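Side-chain contacts in uncharacterized protein (Peptoclostridium difficile 630, PDB 4YCS), which is of unknown function but, as a putative lipoprotein related to PnrA-like substrate-binding proteins of ABC transporters, may capture a small ligand for uptake: residues 28-31 and 32-36; 57-60 and 61-65; 97-100 and 101-104; 48-51 and 52-55. All coordinates share one frame; numbering follows the deposited sequence.

Contact 1: residues 28-31 and 32-36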
loop_
_atom_site.group_PDB
_atom_site.type_symbol
_atom_site.label_atom_id
_atom_site.label_comp_id
_atom_site.label_asym_id
_atom_site.label_seq_id
_atom_site.Cartn_x
_atom_site.Cartn_y
_atom_site.Cartn_z
ATOM N N ALA A 28 -3.586 7.598 5.419
ATOM C CA ALA A 28 -3.618 6.327 4.729
ATOM C C ALA A 28 -4.467 5.309 5.523
ATOM O O ALA A 28 -5.379 4.668 4.977
ATOM C CB ALA A 28 -2.209 5.820 4.501
ATOM N N LEU A 29 -4.232 5.249 6.822
ATOM C CA LEU A 29 -4.976 4.358 7.680
ATOM C C LEU A 29 -6.455 4.661 7.751
ATOM O O LEU A 29 -7.265 3.743 7.866
ATOM C CB LEU A 29 -4.374 4.340 9.069
ATOM C CG LEU A 29 -3.033 3.609 9.148
ATOM C CD1 LEU A 29 -2.229 4.084 10.366
ATOM C CD2 LEU A 29 -3.252 2.088 9.158
ATOM N N LEU A 30 -6.819 5.943 7.716
ATOM C CA LEU A 30 -8.210 6.341 7.756
ATOM C C LEU A 30 -8.888 5.922 6.467
ATOM O O LEU A 30 -10.031 5.425 6.478
ATOM C CB LEU A 30 -8.320 7.856 7.883
ATOM C CG LEU A 30 -9.728 8.476 7.786
ATOM C CD1 LEU A 30 -10.644 8.002 8.929
ATOM C CD2 LEU A 30 -9.678 10.020 7.729
ATOM N N ALA A 31 -8.196 6.144 5.350
ATOM C CA ALA A 31 -8.705 5.750 4.037
ATOM C C ALA A 31 -9.041 4.242 3.972
ATOM O O ALA A 31 -10.065 3.842 3.397
ATOM C CB ALA A 31 -7.692 6.106 2.990
ATOM N N LEU A 32 -8.166 3.441 4.584
ATOM C CA LEU A 32 -8.294 1.983 4.585
ATOM C C LEU A 32 -9.477 1.585 5.453
ATOM O O LEU A 32 -10.371 0.849 5.009
ATOM C CB LEU A 32 -7.010 1.327 5.076
ATOM C CG LEU A 32 -6.951 -0.219 5.063
ATOM C CD1 LEU A 32 -7.176 -0.748 3.664
ATOM C CD2 LEU A 32 -5.617 -0.735 5.589
ATOM N N ASN A 33 -9.528 2.142 6.641
ATOM C CA ASN A 33 -10.688 1.977 7.499
ATOM C C ASN A 33 -12.028 2.390 6.874
ATOM O O ASN A 33 -13.033 1.704 7.056
ATOM C CB ASN A 33 -10.471 2.669 8.822
ATOM C CG ASN A 33 -11.153 1.935 9.952
ATOM O OD1 ASN A 33 -12.238 2.318 10.372
ATOM N ND2 ASN A 33 -10.541 0.832 10.413
ATOM N N ASN A 34 -12.033 3.482 6.113
ATOM C CA ASN A 34 -13.233 3.953 5.415
ATOM C C ASN A 34 -13.657 3.001 4.291
ATOM O O ASN A 34 -14.841 2.731 4.087
ATOM C CB ASN A 34 -12.996 5.354 4.805
ATOM C CG ASN A 34 -13.030 6.491 5.842
ATOM O OD1 ASN A 34 -13.709 6.419 6.843
ATOM N ND2 ASN A 34 -12.298 7.570 5.560
ATOM N N ALA A 35 -12.684 2.507 3.549
ATOM C CA ALA A 35 -12.960 1.523 2.518
ATOM C C ALA A 35 -13.606 0.275 3.124
ATOM O O ALA A 35 -14.567 -0.238 2.576
ATOM C CB ALA A 35 -11.691 1.168 1.776
ATOM N N GLN A 36 -13.094 -0.164 4.267
ATOM C CA GLN A 36 -13.592 -1.359 4.945
ATOM C C GLN A 36 -15.071 -1.261 5.331
ATOM O O GLN A 36 -15.817 -2.266 5.308
ATOM C CB GLN A 36 -12.738 -1.669 6.183
ATOM C CG GLN A 36 -13.146 -2.959 6.891
ATOM C CD GLN A 36 -12.249 -3.318 8.050
ATOM O OE1 GLN A 36 -12.229 -2.633 9.052
ATOM N NE2 GLN A 36 -11.521 -4.414 7.923
#
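N34 N donates to L30 O at 2.8 Å and A35 N to A31 O at 2.9 Å, two of four consecutive i to i+4 bonds that tie residues 28-31 to 32-36 as one alpha-helix. N33 N to L29 O is the straightest, with 172° at the hydrogen, and L32 N to A28 O, at 3.1 Å, completes the turn.

The side-chain contact lies on the outer surface, where L30 meets N34. With CG of N34 anti to its carbonyl carbon (chi1 -76°), the amide leans back over the preceding turn, and ND2 comes to 3.5 Å from L30 CG. L30 CD1 flanks the same group, 4.0 Å from N34 OD1. ND2 also passes 3.3 Å from L30 O, but the angle is too poor for a hydrogen bond.

The inner side is mainly apolar: L32 packs on V10 and M12 of strand 8-15 and on T43 of strand 41-48, while A31 and A35 meet L119 and I123 of helix 118-127. Alanine suits that interface because its small CB lets another helix come close. The chemistry is that of a helix in a beta-alpha-beta unit, with L32 and the alanines inward, L30 and the asparagines toward solvent.

Contact 2: residues 57-60 and 61-65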
loop_
_atom_site.group_PDB
_atom_site.type_symbol
_atom_site.label_atom_id
_atom_site.label_comp_id
_atom_site.label_asym_id
_atom_site.label_seq_id
_atom_site.Cartn_x
_atom_site.Cartn_y
_atom_site.Cartn_z
ATOM N N SER A 57 9.761 -7.885 4.013
ATOM C CA SER A 57 8.414 -7.737 4.536
ATOM C C SER A 57 7.350 -7.734 3.425
ATOM O O SER A 57 6.259 -8.297 3.621
ATOM C CB SER A 57 8.345 -6.489 5.405
ATOM O OG SER A 57 9.011 -6.739 6.664
ATOM N N ILE A 58 7.642 -7.085 2.292
ATOM C CA ILE A 58 6.724 -7.060 1.170
ATOM C C ILE A 58 6.621 -8.438 0.526
ATOM O O ILE A 58 5.507 -8.924 0.151
ATOM C CB ILE A 58 7.083 -5.969 0.142
ATOM C CG1 ILE A 58 6.991 -4.585 0.767
ATOM C CG2 ILE A 58 6.121 -6.037 -1.032
ATOM C CD1 ILE A 58 7.674 -3.481 -0.041
ATOM N N ASP A 59 7.755 -9.122 0.465
ATOM C CA ASP A 59 7.789 -10.481 -0.048
ATOM C C ASP A 59 6.927 -11.439 0.786
ATOM O O ASP A 59 6.184 -12.267 0.242
ATOM C CB ASP A 59 9.239 -10.971 -0.128
ATOM C CG ASP A 59 9.319 -12.338 -0.739
ATOM O OD1 ASP A 59 9.605 -12.407 -1.938
ATOM O OD2 ASP A 59 9.055 -13.318 -0.017
ATOM N N ILE A 60 7.006 -11.314 2.113
ATOM C CA ILE A 60 6.124 -12.081 2.977
ATOM C C ILE A 60 4.656 -11.792 2.683
ATOM O O ILE A 60 3.854 -12.723 2.649
ATOM C CB ILE A 60 6.425 -11.809 4.460
ATOM C CG1 ILE A 60 7.801 -12.417 4.875
ATOM C CG2 ILE A 60 5.314 -12.370 5.327
ATOM C CD1 ILE A 60 8.327 -11.848 6.204
ATOM N N LEU A 61 4.277 -10.523 2.508
ATOM C CA LEU A 61 2.882 -10.151 2.203
ATOM C C LEU A 61 2.414 -10.743 0.887
ATOM O O LEU A 61 1.226 -11.117 0.756
ATOM C CB LEU A 61 2.695 -8.622 2.205
ATOM C CG LEU A 61 2.949 -7.883 3.528
ATOM C CD1 LEU A 61 2.762 -6.397 3.367
ATOM C CD2 LEU A 61 2.075 -8.405 4.644
ATOM N N CYS A 62 3.334 -10.876 -0.081
ATOM C CA CYS A 62 3.016 -11.508 -1.369
ATOM C C CYS A 62 2.727 -12.999 -1.245
ATOM O O CYS A 62 2.168 -13.598 -2.155
ATOM C CB CYS A 62 4.152 -11.283 -2.352
ATOM S SG CYS A 62 4.370 -9.585 -2.845
ATOM N N ASN A 63 3.068 -13.582 -0.098
ATOM C CA ASN A 63 2.761 -15.000 0.207
ATOM C C ASN A 63 1.710 -15.162 1.279
ATOM O O ASN A 63 1.559 -16.234 1.788
ATOM C CB ASN A 63 4.066 -15.722 0.607
ATOM C CG ASN A 63 4.965 -15.917 -0.598
ATOM O OD1 ASN A 63 4.722 -16.801 -1.408
ATOM N ND2 ASN A 63 5.938 -15.062 -0.751
ATOM N N ASP A 64 0.958 -14.096 1.585
ATOM C CA ASP A 64 -0.115 -14.136 2.600
ATOM C C ASP A 64 -1.530 -13.878 2.032
ATOM O O ASP A 64 -2.400 -13.508 2.769
ATOM C CB ASP A 64 0.129 -13.046 3.655
ATOM C CG ASP A 64 1.191 -13.412 4.660
ATOM O OD1 ASP A 64 1.458 -14.609 4.811
ATOM O OD2 ASP A 64 1.702 -12.480 5.330
ATOM N N ASN A 65 -1.719 -14.021 0.729
ATOM C CA ASN A 65 -3.016 -13.974 0.100
ATOM C C ASN A 65 -3.753 -12.621 0.306
ATOM O O ASN A 65 -4.895 -12.581 0.770
ATOM C CB ASN A 65 -3.861 -15.184 0.570
ATOM C CG ASN A 65 -5.038 -15.489 -0.383
ATOM O OD1 ASN A 65 -4.902 -15.489 -1.609
ATOM N ND2 ASN A 65 -6.210 -15.705 0.192
#
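N63 folds back over the last turn of helix 54-62 toward D59, and its side chain can be followed outward. CB lies 3.6 Å from I60 O. CG, anti to the carbonyl carbon of N63 (chi1 -72°), is thereby turned toward D59, and at the tip ND2 donates to D59 O at 3.0 Å. That oxygen lies 21° out of the amide plane. ND2 is also 3.6 Å from D59 OD2, with carboxylate and amide planes 42° apart, and both side chains share a further partner: the hydroxyl of Y87 bonds to N63 ND2 and to D59 OD1.

Asparagine suits a helix end, since its amide can reach a carbonyl that the backbone serves poorly: N63 N reaches D59 O only weakly, and bonds instead to I60 O at 3.0 Å, from above the carbonyl plane. Beside this, D64 runs alongside I60, its OD2 3.6 Å from I60 CG2.

The other side of the helix is largely apolar. C62 SG lies 4.4 Å from I58 CG2, and both residues pack on V83 of helix 77-84 and F92 of strand 91-95, while L61 reaches S11 of strand 8-15 and Y66 in the loop after the helix.

Contact 3: residues 97-100 and 101-104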
loop_
_atom_site.group_PDB
_atom_site.type_symbol
_atom_site.label_atom_id
_atom_site.label_comp_id
_atom_site.label_asym_id
_atom_site.label_seq_id
_atom_site.Cartn_x
_atom_site.Cartn_y
_atom_site.Cartn_z
ATOM N N TYR A 97 4.606 8.553 -4.371
ATOM C CA TYR A 97 5.704 8.246 -5.300
ATOM C C TYR A 97 5.178 7.847 -6.684
ATOM O O TYR A 97 4.237 7.041 -6.822
ATOM C CB TYR A 97 6.636 7.156 -4.742
ATOM C CG TYR A 97 7.839 6.949 -5.615
ATOM C CD1 TYR A 97 7.825 6.025 -6.651
ATOM C CD2 TYR A 97 8.983 7.715 -5.431
ATOM C CE1 TYR A 97 8.926 5.858 -7.467
ATOM C CE2 TYR A 97 10.093 7.549 -6.239
ATOM C CZ TYR A 97 10.050 6.634 -7.252
ATOM O OH TYR A 97 11.138 6.479 -8.032
ATOM N N GLU A 98 5.810 8.391 -7.711
ATOM C CA GLU A 98 5.491 8.061 -9.086
ATOM C C GLU A 98 6.756 7.564 -9.751
ATOM O O GLU A 98 7.778 8.221 -9.681
ATOM C CB GLU A 98 4.923 9.278 -9.820
ATOM C CG GLU A 98 3.407 9.401 -9.678
ATOM C CD GLU A 98 2.839 10.685 -10.270
ATOM O OE1 GLU A 98 3.036 10.953 -11.477
ATOM O OE2 GLU A 98 2.178 11.431 -9.521
ATOM N N TYR A 99 6.686 6.393 -10.379
ATOM C CA TYR A 99 7.825 5.822 -11.117
ATOM C C TYR A 99 7.924 6.447 -12.506
ATOM O O TYR A 99 6.900 6.778 -13.114
ATOM C CB TYR A 99 7.645 4.318 -11.292
ATOM C CG TYR A 99 7.720 3.534 -10.014
ATOM C CD1 TYR A 99 6.592 3.317 -9.238
ATOM C CD2 TYR A 99 8.917 3.010 -9.590
ATOM C CE1 TYR A 99 6.671 2.608 -8.055
ATOM C CE2 TYR A 99 9.004 2.301 -8.416
ATOM C CZ TYR A 99 7.874 2.090 -7.654
ATOM O OH TYR A 99 7.993 1.380 -6.497
ATOM N N ASP A 100 9.140 6.599 -13.025
ATOM C CA ASP A 100 9.303 7.149 -14.385
ATOM C C ASP A 100 8.750 6.165 -15.387
ATOM O O ASP A 100 8.012 6.540 -16.298
ATOM C CB ASP A 100 10.763 7.435 -14.706
ATOM C CG ASP A 100 11.312 8.576 -13.895
ATOM O OD1 ASP A 100 10.695 9.662 -13.890
ATOM O OD2 ASP A 100 12.357 8.389 -13.256
ATOM N N LYS A 101 9.110 4.903 -15.186
ATOM C CA LYS A 101 8.575 3.802 -15.965
ATOM C C LYS A 101 7.711 2.920 -15.024
ATOM O O LYS A 101 8.201 1.980 -14.394
ATOM C CB LYS A 101 9.708 3.030 -16.671
ATOM C CG LYS A 101 10.947 2.746 -15.822
ATOM C CD LYS A 101 12.126 2.248 -16.653
ATOM C CE LYS A 101 13.058 3.386 -17.055
ATOM N NZ LYS A 101 14.266 2.883 -17.760
ATOM N N GLN A 102 6.424 3.259 -14.958
ATOM C CA GLN A 102 5.447 2.627 -14.047
ATOM C C GLN A 102 5.250 1.113 -14.237
ATOM O O GLN A 102 4.755 0.676 -15.263
ATOM C CB GLN A 102 4.073 3.323 -14.150
ATOM C CG GLN A 102 3.130 3.038 -12.969
ATOM C CD GLN A 102 3.548 3.724 -11.667
ATOM O OE1 GLN A 102 4.265 4.707 -11.678
ATOM N NE2 GLN A 102 3.083 3.207 -10.546
ATOM N N PRO A 103 5.577 0.312 -13.214
ATOM C CA PRO A 103 5.319 -1.129 -13.329
ATOM C C PRO A 103 3.820 -1.451 -13.466
ATOM O O PRO A 103 2.974 -0.779 -12.875
ATOM C CB PRO A 103 5.933 -1.706 -12.050
ATOM C CG PRO A 103 6.874 -0.650 -11.561
ATOM C CD PRO A 103 6.264 0.650 -11.961
ATOM N N SER A 104 3.505 -2.443 -14.281
ATOM C CA SER A 104 2.129 -2.744 -14.648
ATOM C C SER A 104 1.251 -3.153 -13.436
ATOM O O SER A 104 0.024 -3.018 -13.500
ATOM C CB SER A 104 2.101 -3.859 -15.708
ATOM O OG SER A 104 2.735 -5.028 -15.231
#
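The loop joining strands 91-95 and 106-109, neighbours in the parallel sheet, turns back on itself here, and Y99 meets Q102 and P103 across the bend. Q102 OE1 accepts from Y99 N at 3.2 Å, with 143° at the hydrogen, so a side-chain amide oxygen bridges the bend. The donor is slightly tilted from the carbonyl plane of the amide. CG of Q102 stands anti to its backbone N, and a bend at chi2 (72°) then swings the amide over toward Y99. OE1 thus arrives at the edge of the tyrosine ring, in its plane, 3.4 Å from Y99 CB, while NE2 comes 3.7 Å from Y99 CD1. Ring and amide planes are steeply inclined.

P103 approaches from another direction. Its CD sits over a face of the Y99 ring, 4.1 Å from the centroid and 26° off the normal, a CH-pi contact; CD is 3.8 Å from Y99 CG. Y97 CE1 lies over the opposite face, 3.5 Å above the plane of the Y99 ring. Proline suits this position because its ring offers a rigid apolar surface, with CD next to a nitrogen that withdraws charge and makes the C-H groups slightly positive.

The polar ends are tied to the rest of the fold: Y99 OH bonds to A77 O at the start of helix 77-84, and Q102 NE2 to I106 O and S108 OG. A glutamine here therefore uses both ends of its amide, OE1 receiving from the turn while NE2 donates to the next strand, and an irregular loop is pinned at its bend and to the sheet's edge strand.

Contact 4: residues 48-51 and 52-55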
loop_
_atom_site.group_PDB
_atom_site.type_symbol
_atom_site.label_atom_id
_atom_site.label_comp_id
_atom_site.label_asym_id
_atom_site.label_seq_id
_atom_site.Cartn_x
_atom_site.Cartn_y
_atom_site.Cartn_z
ATOM N N SER A 48 7.270 -0.390 10.129
ATOM C CA SER A 48 8.722 -0.597 10.292
ATOM C C SER A 48 9.513 0.713 10.186
ATOM O O SER A 48 9.263 1.513 9.294
ATOM C CB SER A 48 9.219 -1.598 9.240
ATOM O OG SER A 48 10.635 -1.726 9.273
ATOM N N ASP A 49 10.471 0.914 11.096
ATOM C CA ASP A 49 11.430 2.023 10.976
ATOM C C ASP A 49 12.739 1.608 10.276
ATOM O O ASP A 49 13.555 2.471 9.944
ATOM C CB ASP A 49 11.707 2.695 12.348
ATOM C CG ASP A 49 12.108 1.700 13.441
ATOM O OD1 ASP A 49 12.561 0.583 13.120
ATOM O OD2 ASP A 49 11.964 2.045 14.633
ATOM N N ASP A 50 12.900 0.303 10.018
ATOM C CA ASP A 50 14.117 -0.283 9.441
ATOM C C ASP A 50 13.998 -0.596 7.926
ATOM O O ASP A 50 13.616 -1.693 7.541
ATOM C CB ASP A 50 14.458 -1.555 10.234
ATOM C CG ASP A 50 15.804 -2.150 9.860
ATOM O OD1 ASP A 50 16.490 -1.591 8.993
ATOM O OD2 ASP A 50 16.177 -3.195 10.431
ATOM N N SER A 51 14.404 0.352 7.078
ATOM C CA SER A 51 14.266 0.224 5.615
ATOM C C SER A 51 14.981 -0.972 5.028
ATOM O O SER A 51 14.635 -1.415 3.936
ATOM C CB SER A 51 14.727 1.490 4.872
ATOM O OG SER A 51 16.141 1.568 4.816
ATOM N N SER A 52 15.984 -1.491 5.726
ATOM C CA SER A 52 16.686 -2.679 5.249
ATOM C C SER A 52 15.809 -3.937 5.167
ATOM O O SER A 52 16.156 -4.860 4.460
ATOM C CB SER A 52 17.873 -2.987 6.163
ATOM O OG SER A 52 17.411 -3.610 7.350
ATOM N N THR A 53 14.710 -3.979 5.915
ATOM C CA THR A 53 13.850 -5.161 5.958
ATOM C C THR A 53 12.588 -5.016 5.074
ATOM O O THR A 53 11.772 -5.940 5.017
ATOM C CB THR A 53 13.396 -5.451 7.405
ATOM O OG1 THR A 53 12.487 -4.427 7.842
ATOM C CG2 THR A 53 14.615 -5.521 8.357
ATOM N N PHE A 54 12.446 -3.858 4.418
ATOM C CA PHE A 54 11.282 -3.517 3.609
ATOM C C PHE A 54 11.004 -4.559 2.517
ATOM O O PHE A 54 9.890 -5.014 2.416
ATOM C CB PHE A 54 11.395 -2.110 2.987
ATOM C CG PHE A 54 11.198 -0.946 3.970
ATOM C CD1 PHE A 54 10.858 -1.141 5.294
ATOM C CD2 PHE A 54 11.322 0.356 3.520
ATOM C CE1 PHE A 54 10.682 -0.068 6.152
ATOM C CE2 PHE A 54 11.145 1.428 4.373
ATOM C CZ PHE A 54 10.835 1.214 5.692
ATOM N N SER A 55 12.011 -4.950 1.735
ATOM C CA SER A 55 11.801 -5.897 0.652
ATOM C C SER A 55 11.386 -7.289 1.200
ATOM O O SER A 55 10.468 -7.930 0.670
ATOM C CB SER A 55 13.032 -5.991 -0.251
ATOM O OG SER A 55 14.029 -6.734 0.404
#
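D50 O is gripped twice by T53, whose N donates at 3.0 Å and whose OG1 donates at the same length. The hydroxyl lies in the carbonyl plane, whereas the amide comes from above it. These bonds shape the turn between strand 41-48 and helix 54-62, a 3-10 segment leading into the alpha-helix. Threonine suits the place because chi1 of 69° sets OG1 between the backbone N and the carbonyl carbon, where hydroxyl and amide can serve one acceptor. Its methyl branch, CG2, rests 3.5 Å from D50 OD2.

The carboxylate of D50 also holds S52, two residues on. S52 OG donates to D50 OD1 at 2.8 Å, meeting it from above the carboxylate plane, and S52 N adds a weak bond to the same oxygen. An aspartate before the first turn of a helix brings negative charge close to N-H groups, a pairing that probably favours its ionised form. Upstream, S48 OG accepts from D50 N, which makes an ST turn where the strand ends.

F54 supplies the packing, with its ring tucked under the turn. S48 OG stands at the edge of the ring, near its plane, 3.5 Å from CE1. The ring also meets F76, with planes about 30° apart, and touches P79 of helix 77-84, so the large aromatic packs between the turn and that helix. Against one face lies S51: its CA, in a CH-pi contact, is 3.4 Å from the centroid and just 3° off the ring normal.

In the fold
All four contacts are local, and they are distributed round a single parallel sheet with strand order 41-48, 8-15, 68-72, 91-95, 106-109. Contacts 4 and 2 adjoin in sequence and are the two ends of helix 54-62, their centres about 14 Å apart; T53 O and S57 OG form a weak bond between them. Contact 1 belongs to helix 22-38 and contact 3 to the loop before strand 106-109, about 24 Å from centre to centre, on opposite sides of the chain's centre. Helix 77-84 receives side chains from contacts 2, 3 and 4, whereas contact 1 packs on helix 118-127.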